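Local coordinates for putative methylase (Clostridium difficile, PDB 3LDU), which probably methylates guanines of ribosomal RNA and binds GTP in its Rossmann-like methyltransferase domain, at residues E76-E79 with N80-I84; I117-K120 with A121-S125; I209-E212 with A213-G217; D247-N250 with K251-N254. All blocks are in the same frame, centred on the assembly; numbering follows the deposited sequence.

Interaction 1 of 4, residues E76-E79 with N80-I84; sequences ELFE and NTKRI
T81 and L77 meet along the inner side of helix 74-82, in the THUMP region. The T81 hydroxyl lies beside its own backbone N (chi1 -60°) and turns back into the preceding turn. There OG1 donates to L77 O at 2.7 Å. T81 N donates to the same oxygen at 3.0 Å, from the opposite face of the carbonyl plane. The carbonyl is therefore gripped twice, and the L77 methyl CD1 packs alongside OG1.

F78 and K82 run side by side and point the same way. Both send CG away from the backbone N, and the lysine chain stays extended to its end. Its CD touches the ring atom CZ of F78 at 3.8 Å, in an oblique approach. Beyond the ring, K82 NZ forms a salt bridge with E124 of helix 111-129. F78 in turn rests on I117 and A121 of that helix, and K120 makes a cation-pi contact with the ring.

E76 and N80 also lie side by side, pointing the same way, and N80 touches F69 of strand 63-70. CG of E76 packs against ND2 of N80 at 3.5 Å. Their carboxylate and amide planes are turned 57° apart. A water donates to E76 OE1 at 2.6 Å and accepts from N80 ND2 at 3.1 Å. The other carboxylate oxygen, OE2, takes the backbone N-H of K72.

The T81 hydroxyl thus gives its proton to a carbonyl that already holds the i+4 bond, so this buried donor is satisfied within the helix. The polar ends of E76 and N80 are instead linked through water.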
ATOM      1  N   GLU A  76      -4.382  31.452  13.458  1.00 25.81           N
ATOM      2  CA  GLU A  76      -5.569  30.609  13.379  1.00 23.16           C
ATOM      3  C   GLU A  76      -5.206  29.124  13.550  1.00 26.89           C
ATOM      4  O   GLU A  76      -5.905  28.385  14.236  1.00 26.53           O
ATOM      5  CB  GLU A  76      -6.321  30.855  12.066  1.00 37.44           C
ATOM      6  CG  GLU A  76      -7.698  30.213  12.016  1.00 42.12           C
ATOM      7  CD  GLU A  76      -8.493  30.579  10.767  1.00 47.15           C
ATOM      8  OE1 GLU A  76      -9.728  30.351  10.771  1.00 45.80           O
ATOM      9  OE2 GLU A  76      -7.896  31.088   9.787  1.00 37.48           O
ATOM     10  N   LEU A  77      -4.116  28.697  12.912  1.00 26.41           N
ATOM     11  CA  LEU A  77      -3.613  27.326  13.072  1.00 26.20           C
ATOM     12  C   LEU A  77      -3.312  27.031  14.554  1.00 28.52           C
ATOM     13  O   LEU A  77      -3.713  25.996  15.091  1.00 23.44           O
ATOM     14  CB  LEU A  77      -2.354  27.112  12.218  1.00 23.83           C
ATOM     15  CG  LEU A  77      -1.588  25.794  12.414  1.00 24.26           C
ATOM     16  CD1 LEU A  77      -2.461  24.627  11.986  1.00 23.76           C
ATOM     17  CD2 LEU A  77      -0.282  25.773  11.618  1.00 23.24           C
ATOM     18  N   PHE A  78      -2.609  27.951  15.204  1.00 25.17           N
ATOM     19  CA  PHE A  78      -2.296  27.806  16.629  1.00 28.11           C
ATOM     20  C   PHE A  78      -3.548  27.732  17.508  1.00 28.28           C
ATOM     21  O   PHE A  78      -3.715  26.799  18.289  1.00 26.82           O
ATOM     22  CB  PHE A  78      -1.392  28.943  17.118  1.00 27.53           C
ATOM     23  CG  PHE A  78      -1.064  28.856  18.579  1.00 25.32           C
ATOM     24  CD1 PHE A  78      -0.121  27.953  19.034  1.00 29.45           C
ATOM     25  CD2 PHE A  78      -1.721  29.658  19.497  1.00 33.22           C
ATOM     26  CE1 PHE A  78       0.177  27.857  20.384  1.00 26.85           C
ATOM     27  CE2 PHE A  78      -1.431  29.571  20.853  1.00 35.52           C
ATOM     28  CZ  PHE A  78      -0.475  28.673  21.298  1.00 31.83           C
ATOM     29  N   GLU A  79      -4.430  28.714  17.382  1.00 26.40           N
ATOM     30  CA  GLU A  79      -5.634  28.733  18.213  1.00 29.70           C
ATOM     31  C   GLU A  79      -6.491  27.478  18.034  1.00 26.44           C
ATOM     32  O   GLU A  79      -6.973  26.905  19.015  1.00 29.14           O
ATOM     33  CB  GLU A  79      -6.454  30.001  17.966  1.00 31.88           C
ATOM     34  CG  GLU A  79      -5.781  31.268  18.496  1.00 44.11           C
ATOM     35  CD  GLU A  79      -5.657  31.283  20.024  1.00 54.74           C
ATOM     36  OE1 GLU A  79      -6.577  30.770  20.702  1.00 60.46           O
ATOM     37  OE2 GLU A  79      -4.646  31.811  20.545  1.00 48.88           O
ATOM     38  N   ASN A  80      -6.677  27.040  16.792  1.00 23.85           N
ATOM     39  CA  ASN A  80      -7.497  25.856  16.552  1.00 24.18           C
ATOM     40  C   ASN A  80      -6.853  24.569  17.050  1.00 28.93           C
ATOM     41  O   ASN A  80      -7.540  23.657  17.504  1.00 29.09           O
ATOM     42  CB  ASN A  80      -7.874  25.742  15.067  1.00 27.61           C
ATOM     43  CG  ASN A  80      -8.807  26.855  14.622  1.00 41.22           C
ATOM     44  OD1 ASN A  80      -9.503  27.449  15.444  1.00 54.68           O
ATOM     45  ND2 ASN A  80      -8.816  27.151  13.333  1.00 37.61           N
ATOM     46  N   THR A  81      -5.527  24.490  16.968  1.00 21.86           N
ATOM     47  CA  THR A  81      -4.842  23.284  17.393  1.00 21.96           C
ATOM     48  C   THR A  81      -4.822  23.220  18.919  1.00 23.96           C
ATOM     49  O   THR A  81      -5.025  22.157  19.516  1.00 23.08           O
ATOM     50  CB  THR A  81      -3.402  23.260  16.865  1.00 22.32           C
ATOM     51  OG1 THR A  81      -3.420  23.305  15.429  1.00 23.92           O
ATOM     52  CG2 THR A  81      -2.683  21.987  17.333  1.00 22.54           C
ATOM     53  N   LYS A  82      -4.583  24.373  19.537  1.00 22.21           N
ATOM     54  CA  LYS A  82      -4.491  24.463  20.988  1.00 21.42           C
ATOM     55  C   LYS A  82      -5.812  24.114  21.678  1.00 32.95           C
ATOM     56  O   LYS A  82      -5.811  23.516  22.760  1.00 33.31           O
ATOM     57  CB  LYS A  82      -4.031  25.862  21.412  1.00 26.09           C
ATOM     58  CG  LYS A  82      -3.893  26.007  22.930  1.00 37.55           C
ATOM     59  CD  LYS A  82      -3.347  27.363  23.335  1.00 39.88           C
ATOM     60  CE  LYS A  82      -3.376  27.507  24.859  1.00 41.89           C
ATOM     61  NZ  LYS A  82      -2.862  28.823  25.321  1.00 42.06           N
ATOM     62  N   ARG A  83      -6.933  24.475  21.056  1.00 30.99           N
ATOM     63  CA  ARG A  83      -8.241  24.252  21.672  1.00 34.25           C
ATOM     64  C   ARG A  83      -8.660  22.786  21.683  1.00 34.04           C
ATOM     65  O   ARG A  83      -9.568  22.407  22.412  1.00 36.73           O
ATOM     66  CB  ARG A  83      -9.328  25.119  21.024  1.00 44.83           C
ATOM     67  CG  ARG A  83      -9.437  25.007  19.504  1.00 55.02           C
ATOM     68  CD  ARG A  83     -10.122  23.721  19.032  1.00 64.81           C
ATOM     69  NE  ARG A  83     -10.355  23.733  17.586  1.00 66.29           N
ATOM     70  CZ  ARG A  83     -10.764  22.685  16.876  1.00 67.32           C
ATOM     71  NH1 ARG A  83     -10.985  21.520  17.469  1.00 71.07           N
ATOM     72  NH2 ARG A  83     -10.953  22.802  15.568  1.00 65.22           N
ATOM     73  N   ILE A  84      -8.014  21.964  20.862  1.00 29.76           N
ATOM     74  CA  ILE A  84      -8.256  20.527  20.887  1.00 29.48           C
ATOM     75  C   ILE A  84      -7.852  19.999  22.259  1.00 32.61           C
ATOM     76  O   ILE A  84      -6.877  20.477  22.838  1.00 30.01           O
ATOM     77  CB  ILE A  84      -7.432  19.822  19.799  1.00 27.02           C
ATOM     78  CG1 ILE A  84      -7.886  20.290  18.418  1.00 27.81           C
ATOM     79  CG2 ILE A  84      -7.525  18.293  19.931  1.00 26.94           C
ATOM     80  CD1 ILE A  84      -6.938  19.887  17.315  1.00 28.09           C
TER
HETATM   81  O   HOH W   1     -11.170  28.451  11.859  1.00 57.22           O

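Interaction 2 of 4, residues I117-K120 with A121-S125; sequences IVKK and AIVES
V118 and I122 lie side by side one turn apart on helix 111-129 and point the same way. The contact is made by methyl groups, V118 CG1 and I122 CD1, at 3.9 Å. I122 holds CG1 next to its own backbone N (chi1 -61°), which also lays CG1 over V118 O at 3.3 Å. Both side chains face strand 98-104, where they touch I98. I122 also meets W86 and F96.

K119 and V123 are set differently. The lysine chain turns about its CB-CG bond (chi2 66°) and slants across the valine, with CE 4.1 Å from V123 CG2. Its amino group goes on to a salt bridge with E138 and a cation-pi contact with F96.

This helix packs on a strand of the mixed sheet in the THUMP region, and its A121 side lies against helix 74-82. The i+4 backbone bonds are regular, for example V123 N to K119 O at 2.9 Å.

K120 and E124 are also a turn apart, but their charged ends do not meet. K120 NZ and E124 OE2 are 6.9 Å apart, and the partner of E124 OE2 is K82. CG of E124 packs on K120 O at 3.4 Å.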
ATOM      1  N   ILE A 117       4.439  25.411  14.853  1.00 24.93           N
ATOM      2  CA  ILE A 117       3.259  26.026  15.455  1.00 24.76           C
ATOM      3  C   ILE A 117       2.344  24.961  16.069  1.00 21.94           C
ATOM      4  O   ILE A 117       1.821  25.140  17.172  1.00 22.44           O
ATOM      5  CB  ILE A 117       2.483  26.901  14.440  1.00 26.20           C
ATOM      6  CG1 ILE A 117       3.265  28.184  14.125  1.00 25.24           C
ATOM      7  CG2 ILE A 117       1.084  27.240  14.966  1.00 24.88           C
ATOM      8  CD1 ILE A 117       3.185  29.250  15.223  1.00 28.22           C
ATOM      9  N   VAL A 118       2.161  23.850  15.362  1.00 21.24           N
ATOM     10  CA  VAL A 118       1.364  22.756  15.901  1.00 22.69           C
ATOM     11  C   VAL A 118       2.021  22.183  17.162  1.00 23.98           C
ATOM     12  O   VAL A 118       1.339  21.921  18.153  1.00 23.17           O
ATOM     13  CB  VAL A 118       1.097  21.648  14.828  1.00 19.83           C
ATOM     14  CG1 VAL A 118       0.588  20.368  15.468  1.00 21.75           C
ATOM     15  CG2 VAL A 118       0.091  22.154  13.798  1.00 21.02           C
ATOM     16  N   LYS A 119       3.341  22.001  17.131  1.00 23.02           N
ATOM     17  CA  LYS A 119       4.070  21.565  18.327  1.00 22.75           C
ATOM     18  C   LYS A 119       3.773  22.495  19.505  1.00 24.28           C
ATOM     19  O   LYS A 119       3.400  22.051  20.592  1.00 24.27           O
ATOM     20  CB  LYS A 119       5.580  21.518  18.053  1.00 23.93           C
ATOM     21  CG  LYS A 119       6.410  21.031  19.239  1.00 29.19           C
ATOM     22  CD  LYS A 119       6.128  19.569  19.563  1.00 34.90           C
ATOM     23  CE  LYS A 119       6.986  19.077  20.735  1.00 37.59           C
ATOM     24  NZ  LYS A 119       6.937  17.590  20.929  1.00 34.94           N
ATOM     25  N   LYS A 120       3.926  23.791  19.283  1.00 22.70           N
ATOM     26  CA  LYS A 120       3.703  24.765  20.351  1.00 23.19           C
ATOM     27  C   LYS A 120       2.276  24.676  20.901  1.00 25.23           C
ATOM     28  O   LYS A 120       2.067  24.712  22.122  1.00 25.28           O
ATOM     29  CB  LYS A 120       4.004  26.180  19.846  1.00 23.84           C
ATOM     30  CG  LYS A 120       3.890  27.287  20.902  1.00 27.70           C
ATOM     31  CD  LYS A 120       4.443  28.588  20.324  1.00 38.61           C
ATOM     32  CE  LYS A 120       3.514  29.767  20.539  1.00 52.75           C
ATOM     33  NZ  LYS A 120       3.701  30.808  19.478  1.00 51.21           N
ATOM     34  N   ALA A 121       1.295  24.572  20.005  1.00 21.90           N
ATOM     35  CA  ALA A 121      -0.110  24.475  20.404  1.00 28.45           C
ATOM     36  C   ALA A 121      -0.384  23.253  21.271  1.00 26.32           C
ATOM     37  O   ALA A 121      -1.078  23.340  22.290  1.00 24.98           O
ATOM     38  CB  ALA A 121      -1.015  24.467  19.177  1.00 27.42           C
ATOM     39  N   ILE A 122       0.154  22.109  20.865  1.00 23.84           N
ATOM     40  CA  ILE A 122      -0.046  20.880  21.624  1.00 24.17           C
ATOM     41  C   ILE A 122       0.638  20.962  22.995  1.00 24.68           C
ATOM     42  O   ILE A 122       0.096  20.502  23.996  1.00 27.63           O
ATOM     43  CB  ILE A 122       0.436  19.642  20.837  1.00 23.92           C
ATOM     44  CG1 ILE A 122      -0.359  19.512  19.531  1.00 20.18           C
ATOM     45  CG2 ILE A 122       0.296  18.370  21.682  1.00 24.56           C
ATOM     46  CD1 ILE A 122       0.016  18.274  18.676  1.00 25.05           C
ATOM     47  N   VAL A 123       1.834  21.538  23.035  1.00 22.01           N
ATOM     48  CA  VAL A 123       2.522  21.707  24.308  1.00 24.06           C
ATOM     49  C   VAL A 123       1.655  22.563  25.236  1.00 25.91           C
ATOM     50  O   VAL A 123       1.462  22.228  26.416  1.00 27.28           O
ATOM     51  CB  VAL A 123       3.917  22.346  24.116  1.00 24.83           C
ATOM     52  CG1 VAL A 123       4.454  22.885  25.435  1.00 27.55           C
ATOM     53  CG2 VAL A 123       4.884  21.341  23.494  1.00 27.12           C
ATOM     54  N   GLU A 124       1.118  23.656  24.698  1.00 25.51           N
ATOM     55  CA  GLU A 124       0.287  24.563  25.497  1.00 30.43           C
ATOM     56  C   GLU A 124      -0.972  23.858  26.000  1.00 31.68           C
ATOM     57  O   GLU A 124      -1.358  24.012  27.164  1.00 31.67           O
ATOM     58  CB  GLU A 124      -0.107  25.793  24.681  1.00 30.34           C
ATOM     59  CG  GLU A 124       0.994  26.808  24.518  1.00 40.91           C
ATOM     60  CD  GLU A 124       0.731  28.044  25.346  1.00 64.44           C
ATOM     61  OE1 GLU A 124       1.336  28.168  26.433  1.00 68.07           O
ATOM     62  OE2 GLU A 124      -0.098  28.879  24.917  1.00 68.71           O
ATOM     63  N   SER A 125      -1.604  23.092  25.113  1.00 28.35           N
ATOM     64  CA  SER A 125      -2.815  22.341  25.446  1.00 30.12           C
ATOM     65  C   SER A 125      -2.580  21.339  26.583  1.00 34.40           C
ATOM     66  O   SER A 125      -3.362  21.268  27.537  1.00 32.94           O
ATOM     67  CB  SER A 125      -3.357  21.611  24.217  1.00 32.08           C
ATOM     68  OG  SER A 125      -4.494  20.833  24.564  1.00 29.50           O
TER

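Interaction 3 of 4, residues I209-E212 with A213-G217; sequences ILIE and AAMIG
The carbonyl of E212 meets the side chain of I216, whose CG1 lies 3.3 Å and CD1 3.5 Å from E212 O. The same oxygen accepts the i+4 bond from I216 N at 3.0 Å. These turns belong to helix 208-217 of the Rossmann-like methyltransferase domain. The helix follows strand 199-201 and the GTP-binding residues P202, S206 and T208, and lies over the parallel part of the sheet.

The carboxylate of E212 is the flat side-chain group. Its OE2 is held by both Y170 OH, in a hydrogen bond, and R168 NE, in a salt bridge. The E212 chain turns about its CB-CG bond (chi2 -73°) and runs near E181 and A185 of helix 181-189.

L210 packs on L199 and D201, and on I286 and F288 of strand 286-290. A213 touches L199 and I188. A plain i+4 bond runs from A214 N to L210 O at 2.8 Å.

The first turn is near the nucleotide. The side chain of I209 is about 5 Å from the bound GTP and about 4 Å from the side chain of I179, a GTP-binding residue.

M215 is selenomethionine. Its backbone N donates to I211 O at 3.0 Å, its CG lies 3.3 Å from that oxygen, and its SE is 4.3 Å from CG2 of I211.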
ATOM      1  N   ILE A 209       5.302  -9.210  -6.856  1.00 17.41           N
ATOM      2  CA  ILE A 209       3.961  -9.440  -7.360  1.00 18.00           C
ATOM      3  C   ILE A 209       3.458 -10.817  -6.940  1.00 21.07           C
ATOM      4  O   ILE A 209       2.324 -10.955  -6.498  1.00 17.70           O
ATOM      5  CB  ILE A 209       3.908  -9.261  -8.894  1.00 16.39           C
ATOM      6  CG1 ILE A 209       4.041  -7.768  -9.213  1.00 16.28           C
ATOM      7  CG2 ILE A 209       2.599  -9.816  -9.467  1.00 20.08           C
ATOM      8  CD1 ILE A 209       4.081  -7.464 -10.701  1.00 21.07           C
ATOM      9  N   LEU A 210       4.302 -11.834  -7.089  1.00 16.22           N
ATOM     10  CA  LEU A 210       3.903 -13.197  -6.740  1.00 16.42           C
ATOM     11  C   LEU A 210       3.764 -13.418  -5.236  1.00 17.61           C
ATOM     12  O   LEU A 210       2.855 -14.111  -4.793  1.00 19.47           O
ATOM     13  CB  LEU A 210       4.879 -14.213  -7.315  1.00 18.62           C
ATOM     14  CG  LEU A 210       4.875 -14.218  -8.837  1.00 17.55           C
ATOM     15  CD1 LEU A 210       6.005 -15.114  -9.368  1.00 20.40           C
ATOM     16  CD2 LEU A 210       3.518 -14.676  -9.304  1.00 19.97           C
ATOM     17  N   ILE A 211       4.678 -12.855  -4.459  1.00 19.39           N
ATOM     18  CA  ILE A 211       4.526 -12.906  -2.999  1.00 20.17           C
ATOM     19  C   ILE A 211       3.194 -12.278  -2.563  1.00 20.01           C
ATOM     20  O   ILE A 211       2.447 -12.866  -1.774  1.00 20.67           O
ATOM     21  CB  ILE A 211       5.749 -12.280  -2.288  1.00 17.78           C
ATOM     22  CG1 ILE A 211       6.985 -13.131  -2.574  1.00 20.20           C
ATOM     23  CG2 ILE A 211       5.514 -12.168  -0.772  1.00 17.53           C
ATOM     24  CD1 ILE A 211       8.318 -12.457  -2.257  1.00 23.39           C
ATOM     25  N   GLU A 212       2.872 -11.096  -3.087  1.00 17.44           N
ATOM     26  CA  GLU A 212       1.585 -10.495  -2.760  1.00 18.17           C
ATOM     27  C   GLU A 212       0.405 -11.356  -3.189  1.00 18.81           C
ATOM     28  O   GLU A 212      -0.582 -11.480  -2.445  1.00 20.57           O
ATOM     29  CB  GLU A 212       1.461  -9.070  -3.302  1.00 19.52           C
ATOM     30  CG  GLU A 212       2.467  -8.126  -2.695  1.00 19.93           C
ATOM     31  CD  GLU A 212       2.136  -7.778  -1.236  1.00 19.12           C
ATOM     32  OE1 GLU A 212       0.949  -7.563  -0.915  1.00 20.84           O
ATOM     33  OE2 GLU A 212       3.070  -7.715  -0.426  1.00 23.17           O
ATOM     34  N   ALA A 213       0.504 -11.965  -4.375  1.00 16.99           N
ATOM     35  CA  ALA A 213      -0.576 -12.817  -4.833  1.00 16.95           C
ATOM     36  C   ALA A 213      -0.719 -14.062  -3.959  1.00 18.96           C
ATOM     37  O   ALA A 213      -1.836 -14.465  -3.642  1.00 21.54           O
ATOM     38  CB  ALA A 213      -0.392 -13.199  -6.313  1.00 19.78           C
ATOM     39  N   ALA A 214       0.404 -14.683  -3.593  1.00 18.00           N
ATOM     40  CA  ALA A 214       0.359 -15.856  -2.727  1.00 21.72           C
ATOM     41  C   ALA A 214      -0.303 -15.487  -1.393  1.00 20.91           C
ATOM     42  O   ALA A 214      -1.134 -16.237  -0.887  1.00 21.33           O
ATOM     43  CB  ALA A 214       1.769 -16.414  -2.481  1.00 19.20           C
HETATM   44  N   MSE A 215       0.060 -14.341  -0.817  1.00 21.14           N
HETATM   45  CA  MSE A 215      -0.531 -13.968   0.484  1.00 18.19           C
HETATM   46  C   MSE A 215      -2.037 -13.721   0.391  1.00 23.81           C
HETATM   47  O   MSE A 215      -2.802 -14.123   1.267  1.00 23.80           O
HETATM   48  CB  MSE A 215       0.201 -12.781   1.106  1.00 18.24           C
HETATM   49  CG  MSE A 215       1.653 -13.100   1.436  1.00 16.42           C
HETATM   50 SE   MSE A 215       2.447 -11.429   2.100  0.90 39.17          SE
HETATM   51  CE  MSE A 215       1.366 -11.243   3.682  1.00 38.38           C
ATOM     52  N   ILE A 216      -2.467 -13.097  -0.699  1.00 21.03           N
ATOM     53  CA  ILE A 216      -3.892 -12.968  -0.969  1.00 21.72           C
ATOM     54  C   ILE A 216      -4.543 -14.346  -1.079  1.00 24.67           C
ATOM     55  O   ILE A 216      -5.579 -14.596  -0.469  1.00 23.79           O
ATOM     56  CB  ILE A 216      -4.138 -12.126  -2.247  1.00 22.43           C
ATOM     57  CG1 ILE A 216      -3.755 -10.667  -1.981  1.00 19.69           C
ATOM     58  CG2 ILE A 216      -5.587 -12.217  -2.699  1.00 25.64           C
ATOM     59  CD1 ILE A 216      -3.604  -9.836  -3.235  1.00 19.90           C
ATOM     60  N   GLY A 217      -3.916 -15.242  -1.842  1.00 23.12           N
ATOM     61  CA  GLY A 217      -4.423 -16.588  -2.044  1.00 24.18           C
ATOM     62  C   GLY A 217      -4.623 -17.446  -0.804  1.00 30.22           C
ATOM     63  O   GLY A 217      -5.572 -18.226  -0.746  1.00 29.92           O
TER

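Interaction 4 of 4, residues D247-N250 with K251-N254; sequences DAFN and KIDN
The C-terminal end of helix 238-251, in the methyltransferase domain, is where D247 and K251 pair. After this last turn the chain runs into the loop that leads to strand 260-264. In D247, CG is anti to the backbone N (chi1 178°), which brings the carboxylate within reach of K251. The lysine chain turns about its CB-CG bond and again near its end, and comes across the carboxylate. Its NZ makes a salt bridge with D247 OD1 at 3.0 Å, on the syn side of that oxygen. OD2 is farther from the amine. CG of K251 packs on D247 O at 3.1 Å. This pair lies on the surface, so solvent probably weakens its pull.

The backbone bonds change at the same place. K251 N has a weak bond to D247 O and another bond to A248 O at 3.2 Å. K251 N stands above the plane of the A248 carbonyl, 72° out of it, and so not on a lone pair. I252 N then makes a weak bond to F249 O at 3.3 Å. A water donates to both N250 O and I252 O and so ties the last turn to the loop.

I252 lies obliquely by the F249 ring, with its CD1 4.5 Å from CD1 of the ring. It also touches M220 and L224. A248 packs on the same L224, and on M54 and W55 of helix 48-55.

Here i+3 bonds appear beside a weakened i+4 bond, as is common where a helix C-terminus unwinds into a loop.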
ATOM      1  N   ASP A 247      -6.406 -13.725  15.580  1.00 28.27           N
ATOM      2  CA  ASP A 247      -7.466 -13.944  14.610  1.00 30.84           C
ATOM      3  C   ASP A 247      -6.852 -14.066  13.219  1.00 30.93           C
ATOM      4  O   ASP A 247      -7.214 -14.959  12.450  1.00 29.96           O
ATOM      5  CB  ASP A 247      -8.455 -12.775  14.641  1.00 29.02           C
ATOM      6  CG  ASP A 247      -9.563 -12.909  13.610  1.00 37.12           C
ATOM      7  OD1 ASP A 247     -10.251 -13.950  13.598  1.00 37.64           O
ATOM      8  OD2 ASP A 247      -9.752 -11.958  12.822  1.00 36.72           O
ATOM      9  N   ALA A 248      -5.916 -13.176  12.900  1.00 24.02           N
ATOM     10  CA  ALA A 248      -5.286 -13.209  11.578  1.00 28.43           C
ATOM     11  C   ALA A 248      -4.506 -14.497  11.366  1.00 30.21           C
ATOM     12  O   ALA A 248      -4.556 -15.088  10.287  1.00 29.41           O
ATOM     13  CB  ALA A 248      -4.399 -11.991  11.349  1.00 23.92           C
ATOM     14  N   PHE A 249      -3.792 -14.948  12.395  1.00 25.02           N
ATOM     15  CA  PHE A 249      -3.067 -16.206  12.272  1.00 28.52           C
ATOM     16  C   PHE A 249      -4.017 -17.367  11.964  1.00 33.98           C
ATOM     17  O   PHE A 249      -3.731 -18.217  11.110  1.00 34.53           O
ATOM     18  CB  PHE A 249      -2.249 -16.495  13.533  1.00 37.61           C
ATOM     19  CG  PHE A 249      -1.484 -17.775  13.462  1.00 45.80           C
ATOM     20  CD1 PHE A 249      -0.325 -17.859  12.711  1.00 52.43           C
ATOM     21  CD2 PHE A 249      -1.929 -18.901  14.134  1.00 51.88           C
ATOM     22  CE1 PHE A 249       0.380 -19.045  12.637  1.00 56.94           C
ATOM     23  CE2 PHE A 249      -1.230 -20.092  14.064  1.00 48.36           C
ATOM     24  CZ  PHE A 249      -0.074 -20.164  13.316  1.00 53.39           C
ATOM     25  N   ASN A 250      -5.156 -17.378  12.649  1.00 35.28           N
ATOM     26  CA  ASN A 250      -6.148 -18.441  12.513  1.00 38.91           C
ATOM     27  C   ASN A 250      -6.878 -18.413  11.171  1.00 41.16           C
ATOM     28  O   ASN A 250      -7.467 -19.414  10.753  1.00 37.21           O
ATOM     29  CB  ASN A 250      -7.164 -18.370  13.660  1.00 37.39           C
ATOM     30  CG  ASN A 250      -6.561 -18.747  15.009  1.00 44.69           C
ATOM     31  OD1 ASN A 250      -6.983 -18.241  16.050  1.00 50.11           O
ATOM     32  ND2 ASN A 250      -5.576 -19.642  14.997  1.00 43.41           N
ATOM     33  N   LYS A 251      -6.837 -17.265  10.500  1.00 36.35           N
ATOM     34  CA  LYS A 251      -7.540 -17.100   9.231  1.00 37.98           C
ATOM     35  C   LYS A 251      -6.707 -17.541   8.032  1.00 33.41           C
ATOM     36  O   LYS A 251      -7.220 -17.610   6.920  1.00 37.28           O
ATOM     37  CB  LYS A 251      -8.000 -15.656   9.042  1.00 34.89           C
ATOM     38  CG  LYS A 251      -9.097 -15.217  10.000  1.00 46.31           C
ATOM     39  CD  LYS A 251     -10.403 -14.959   9.263  1.00 54.29           C
ATOM     40  CE  LYS A 251     -11.313 -14.005  10.037  1.00 52.37           C
ATOM     41  NZ  LYS A 251     -11.960 -14.628  11.228  1.00 51.62           N
ATOM     42  N   ILE A 252      -5.429 -17.832   8.252  1.00 29.83           N
ATOM     43  CA  ILE A 252      -4.586 -18.347   7.168  1.00 31.74           C
ATOM     44  C   ILE A 252      -5.150 -19.658   6.647  1.00 39.46           C
ATOM     45  O   ILE A 252      -5.436 -20.571   7.423  1.00 36.85           O
ATOM     46  CB  ILE A 252      -3.136 -18.585   7.621  1.00 34.01           C
ATOM     47  CG1 ILE A 252      -2.451 -17.252   7.933  1.00 34.96           C
ATOM     48  CG2 ILE A 252      -2.363 -19.322   6.542  1.00 38.69           C
ATOM     49  CD1 ILE A 252      -0.989 -17.398   8.312  1.00 33.90           C
ATOM     50  N   ASP A 253      -5.312 -19.751   5.329  1.00 35.01           N
ATOM     51  CA  ASP A 253      -5.846 -20.958   4.715  1.00 36.03           C
ATOM     52  C   ASP A 253      -4.738 -21.995   4.582  1.00 41.01           C
ATOM     53  O   ASP A 253      -3.927 -21.943   3.657  1.00 46.75           O
ATOM     54  CB  ASP A 253      -6.462 -20.625   3.355  1.00 40.35           C
ATOM     55  CG  ASP A 253      -7.141 -21.819   2.710  1.00 50.89           C
ATOM     56  OD1 ASP A 253      -6.867 -22.966   3.126  1.00 55.05           O
ATOM     57  OD2 ASP A 253      -7.947 -21.607   1.779  1.00 50.82           O
ATOM     58  N   ASN A 254      -4.706 -22.934   5.521  1.00 45.46           N
ATOM     59  CA  ASN A 254      -3.637 -23.920   5.596  1.00 56.60           C
ATOM     60  C   ASN A 254      -3.954 -25.184   4.814  1.00 55.57           C
ATOM     61  O   ASN A 254      -3.088 -26.028   4.602  1.00 52.69           O
ATOM     62  CB  ASN A 254      -3.346 -24.280   7.057  1.00 66.36           C
ATOM     63  CG  ASN A 254      -2.399 -23.303   7.722  1.00 73.68           C
ATOM     64  OD1 ASN A 254      -2.612 -22.893   8.866  1.00 76.86           O
ATOM     65  ND2 ASN A 254      -1.346 -22.921   7.006  1.00 71.13           N
TER
HETATM   66  O   HOH W   2      -8.270 -20.832   8.234  1.00 55.07           O

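In the fold
The four contacts follow one another along the chain without overlap. Interactions 1 and 2 both lie in the THUMP domain, on helices 74-82 and 111-129. Their centres are about 8 Å apart, and the two helices touch through side chains. I84 O and S125 OG, 3.0 Å apart, probably form a hydrogen bond between them. Interactions 3 and 4 lie in the methyltransferase domain, on the successive helices 208-217 and 238-251. Their centres are about 15 Å apart, with nearest atoms about 5 Å apart. The two pairs are about 43 to 45 Å apart between centres. Only interaction 3 approaches the GTP. The two pairs thus lie in regions built round different mixed sheets.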